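Local atomic coordinates of adapter protein MecA 2 (Bacillus subtilis, PDB entry 3JTO), a protein that acts as an adaptor, recognising unfolded and aggregated proteins, as well as the competence factor ComK, and delivering them to the ClpC protease. Residues I6-H11 / V58-G63. Numbering follows the deposited sequence.
Sequences IIYQFH and VLAEYG
Leu59 lies over one face of the Tyr8 ring, its CB 3.9 Å from the ring centroid and 17° off the normal, a CH-pi contact displaced toward the rim. The two methyls of Leu59 then part ways. CD1 reaches back along the same ring to Tyr8 CD2 and on to Ile6 CG2, 3.8 Å away, while CD2 meets Phe10 CZ at 4.0 Å. With CG anti to the carbonyl carbon (chi1 -56°), the Leu59 fork carries CD1 to Tyr8 and Ile6 and CD2 to Phe10, three alternate residues of strand 4-10.

The Phe10 side chain crosses that of Leu59 at about a right angle and brings its ring edge to the turn that follows the helix. Tyr62 O sits at that edge, 3.7 Å from Phe10 CD1, and Tyr62 CB rests 4.0 Å from Phe10 CE1. The turn itself is tied by Leu59 O, which accepts from both Tyr62 N and Gly63 N. Gly63 O lies in the plane of the Tyr8 ring, at its edge, and Gly63 CA makes a CA-H...O contact of 3.2 Å with Gln9 O, an approach that the lack of a side chain at Gly63 allows. A water bridges Tyr62 O and His11 N. Cutting Tyr8 back to an alanine takes away the ring face under Leu59 CB and the edge at Gly63 O, and would probably open a gap between the strand and the turn.

Val56 of helix 49-59 also touches Tyr8, and Gln9 pairs through its backbone with Asn64. This is helix-on-sheet packing in the ClpC-interacting C-terminal domain, where the turn after helix 49-59 leads into edge strand 64-65, antiparallel to strand 4-10.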
ATOM      1  N   ILE A   6       0.784  -3.650   7.147  1.00 39.66           N
ATOM      2  CA  ILE A   6       1.411  -2.365   6.903  1.00 36.99           C
ATOM      3  C   ILE A   6       0.430  -1.448   6.191  1.00 38.01           C
ATOM      4  O   ILE A   6      -0.059  -1.783   5.113  1.00 38.38           O
ATOM      5  CB  ILE A   6       2.731  -2.546   6.092  1.00 38.20           C
ATOM      6  CG1 ILE A   6       3.864  -2.991   7.030  1.00 47.18           C
ATOM      7  CG2 ILE A   6       3.138  -1.274   5.378  1.00 35.01           C
ATOM      8  CD1 ILE A   6       5.145  -3.393   6.315  1.00 49.11           C
ATOM      9  N   ILE A   7       0.118  -0.314   6.816  1.00 36.24           N
ATOM     10  CA  ILE A   7      -0.642   0.743   6.158  1.00 33.04           C
ATOM     11  C   ILE A   7       0.128   2.060   6.090  1.00 34.05           C
ATOM     12  O   ILE A   7       0.517   2.613   7.113  1.00 34.07           O
ATOM     13  CB  ILE A   7      -1.973   1.023   6.830  1.00 33.69           C
ATOM     14  CG1 ILE A   7      -2.770  -0.262   7.023  1.00 35.00           C
ATOM     15  CG2 ILE A   7      -2.772   2.000   5.992  1.00 31.33           C
ATOM     16  CD1 ILE A   7      -4.039  -0.044   7.836  1.00 36.64           C
ATOM     17  N   TYR A   8       0.318   2.553   4.867  1.00 33.62           N
ATOM     18  CA  TYR A   8       0.987   3.819   4.600  1.00 33.32           C
ATOM     19  C   TYR A   8       0.088   4.859   3.927  1.00 33.08           C
ATOM     20  O   TYR A   8      -0.809   4.516   3.156  1.00 30.32           O
ATOM     21  CB  TYR A   8       2.215   3.579   3.720  1.00 34.77           C
ATOM     22  CG  TYR A   8       3.490   3.453   4.510  1.00 40.11           C
ATOM     23  CD1 TYR A   8       4.490   4.416   4.414  1.00 39.81           C
ATOM     24  CD2 TYR A   8       3.685   2.383   5.366  1.00 38.55           C
ATOM     25  CE1 TYR A   8       5.645   4.305   5.148  1.00 43.79           C
ATOM     26  CE2 TYR A   8       4.832   2.264   6.098  1.00 39.79           C
ATOM     27  CZ  TYR A   8       5.804   3.221   5.990  1.00 42.59           C
ATOM     28  OH  TYR A   8       6.943   3.080   6.734  1.00 51.63           O
ATOM     29  N   GLN A   9       0.401   6.127   4.200  1.00 36.17           N
ATOM     30  CA  GLN A   9      -0.300   7.324   3.725  1.00 34.63           C
ATOM     31  C   GLN A   9       0.479   8.000   2.573  1.00 38.87           C
ATOM     32  O   GLN A   9       1.689   8.214   2.678  1.00 34.34           O
ATOM     33  CB  GLN A   9      -0.296   8.303   4.884  1.00 41.11           C
ATOM     34  CG  GLN A   9      -1.542   9.061   5.194  1.00 43.36           C
ATOM     35  CD  GLN A   9      -1.387   9.747   6.538  1.00 52.02           C
ATOM     36  OE1 GLN A   9      -0.281  10.165   6.887  1.00 55.13           O
ATOM     37  NE2 GLN A   9      -2.473   9.837   7.314  1.00 49.99           N
ATOM     38  N   PHE A  10      -0.205   8.357   1.490  1.00 35.52           N
ATOM     39  CA  PHE A  10       0.444   9.050   0.370  1.00 35.66           C
ATOM     40  C   PHE A  10      -0.357  10.272  -0.033  1.00 39.17           C
ATOM     41  O   PHE A  10      -1.592  10.221  -0.108  1.00 42.45           O
ATOM     42  CB  PHE A  10       0.620   8.118  -0.833  1.00 36.41           C
ATOM     43  CG  PHE A  10       1.312   6.835  -0.489  1.00 38.06           C
ATOM     44  CD1 PHE A  10       2.693   6.739  -0.563  1.00 38.49           C
ATOM     45  CD2 PHE A  10       0.584   5.739  -0.046  1.00 27.93           C
ATOM     46  CE1 PHE A  10       3.331   5.571  -0.216  1.00 39.14           C
ATOM     47  CE2 PHE A  10       1.209   4.577   0.294  1.00 31.67           C
ATOM     48  CZ  PHE A  10       2.583   4.483   0.213  1.00 36.87           C
ATOM     49  N   HIS A  11       0.344  11.371  -0.290  1.00 42.86           N
ATOM     50  CA  HIS A  11      -0.322  12.620  -0.643  1.00 46.08           C
ATOM     51  C   HIS A  11      -1.080  12.498  -1.965  1.00 47.15           C
ATOM     52  O   HIS A  11      -2.137  13.101  -2.127  1.00 50.84           O
ATOM     53  CB  HIS A  11       0.663  13.793  -0.665  1.00 49.77           C
ATOM     54  CG  HIS A  11       1.467  13.897  -1.924  1.00 52.38           C
ATOM     55  ND1 HIS A  11       2.760  13.426  -2.024  1.00 55.64           N
ATOM     56  CD2 HIS A  11       1.170  14.436  -3.130  1.00 56.94           C
ATOM     57  CE1 HIS A  11       3.218  13.654  -3.243  1.00 56.20           C
ATOM     58  NE2 HIS A  11       2.273  14.268  -3.933  1.00 60.24           N
ATOM     59  N   VAL A  58      10.709   0.661   0.686  1.00 48.70           N
ATOM     60  CA  VAL A  58      10.156   1.232  -0.527  1.00 48.87           C
ATOM     61  C   VAL A  58       9.166   2.349  -0.198  1.00 48.05           C
ATOM     62  O   VAL A  58       9.294   3.468  -0.695  1.00 49.00           O
ATOM     63  CB  VAL A  58       9.454   0.163  -1.370  1.00 45.82           C
ATOM     64  CG1 VAL A  58       8.582   0.811  -2.436  1.00 39.87           C
ATOM     65  CG2 VAL A  58      10.490  -0.777  -1.997  1.00 47.63           C
ATOM     66  N   LEU A  59       8.191   2.041   0.655  1.00 48.15           N
ATOM     67  CA  LEU A  59       7.085   2.959   0.915  1.00 48.22           C
ATOM     68  C   LEU A  59       7.567   4.244   1.560  1.00 48.88           C
ATOM     69  O   LEU A  59       7.092   5.326   1.214  1.00 48.33           O
ATOM     70  CB  LEU A  59       6.008   2.314   1.787  1.00 41.23           C
ATOM     71  CG  LEU A  59       5.405   1.010   1.289  1.00 38.06           C
ATOM     72  CD1 LEU A  59       4.290   0.553   2.214  1.00 41.40           C
ATOM     73  CD2 LEU A  59       4.894   1.187  -0.119  1.00 42.39           C
ATOM     74  N   ALA A  60       8.510   4.121   2.488  1.00 45.15           N
ATOM     75  CA  ALA A  60       9.037   5.282   3.195  1.00 45.27           C
ATOM     76  C   ALA A  60       9.602   6.357   2.262  1.00 48.80           C
ATOM     77  O   ALA A  60       9.688   7.527   2.637  1.00 51.02           O
ATOM     78  CB  ALA A  60      10.076   4.864   4.216  1.00 41.20           C
ATOM     79  N   GLU A  61       9.978   5.972   1.050  1.00 46.50           N
ATOM     80  CA  GLU A  61      10.489   6.950   0.096  1.00 54.02           C
ATOM     81  C   GLU A  61       9.400   7.846  -0.484  1.00 52.50           C
ATOM     82  O   GLU A  61       9.707   8.889  -1.054  1.00 54.60           O
ATOM     83  CB  GLU A  61      11.239   6.267  -1.050  1.00 56.99           C
ATOM     84  CG  GLU A  61      12.638   5.796  -0.704  1.00 60.31           C
ATOM     85  CD  GLU A  61      13.320   5.125  -1.880  1.00 77.77           C
ATOM     86  OE1 GLU A  61      12.633   4.861  -2.896  1.00 75.44           O
ATOM     87  OE2 GLU A  61      14.542   4.859  -1.789  1.00 88.29           O
ATOM     88  N   TYR A  62       8.139   7.439  -0.351  1.00 50.53           N
ATOM     89  CA  TYR A  62       7.033   8.153  -0.998  1.00 48.24           C
ATOM     90  C   TYR A  62       5.941   8.625  -0.039  1.00 41.31           C
ATOM     91  O   TYR A  62       5.153   9.510  -0.375  1.00 42.13           O
ATOM     92  CB  TYR A  62       6.391   7.287  -2.074  1.00 44.63           C
ATOM     93  CG  TYR A  62       7.283   6.967  -3.232  1.00 47.19           C
ATOM     94  CD1 TYR A  62       7.358   7.815  -4.332  1.00 46.05           C
ATOM     95  CD2 TYR A  62       8.038   5.802  -3.244  1.00 48.93           C
ATOM     96  CE1 TYR A  62       8.173   7.514  -5.404  1.00 48.16           C
ATOM     97  CE2 TYR A  62       8.853   5.493  -4.310  1.00 47.76           C
ATOM     98  CZ  TYR A  62       8.918   6.348  -5.386  1.00 50.56           C
ATOM     99  OH  TYR A  62       9.733   6.030  -6.452  1.00 63.00           O
ATOM    100  N   GLY A  63       5.891   8.025   1.144  1.00 39.28           N
ATOM    101  CA  GLY A  63       4.874   8.370   2.115  1.00 38.39           C
ATOM    102  C   GLY A  63       5.228   8.001   3.538  1.00 40.44           C
ATOM    103  O   GLY A  63       6.327   7.536   3.825  1.00 46.14           O
TER
HETATM  104  O   HOH W   1       2.895  11.422   0.516  1.00 44.66           O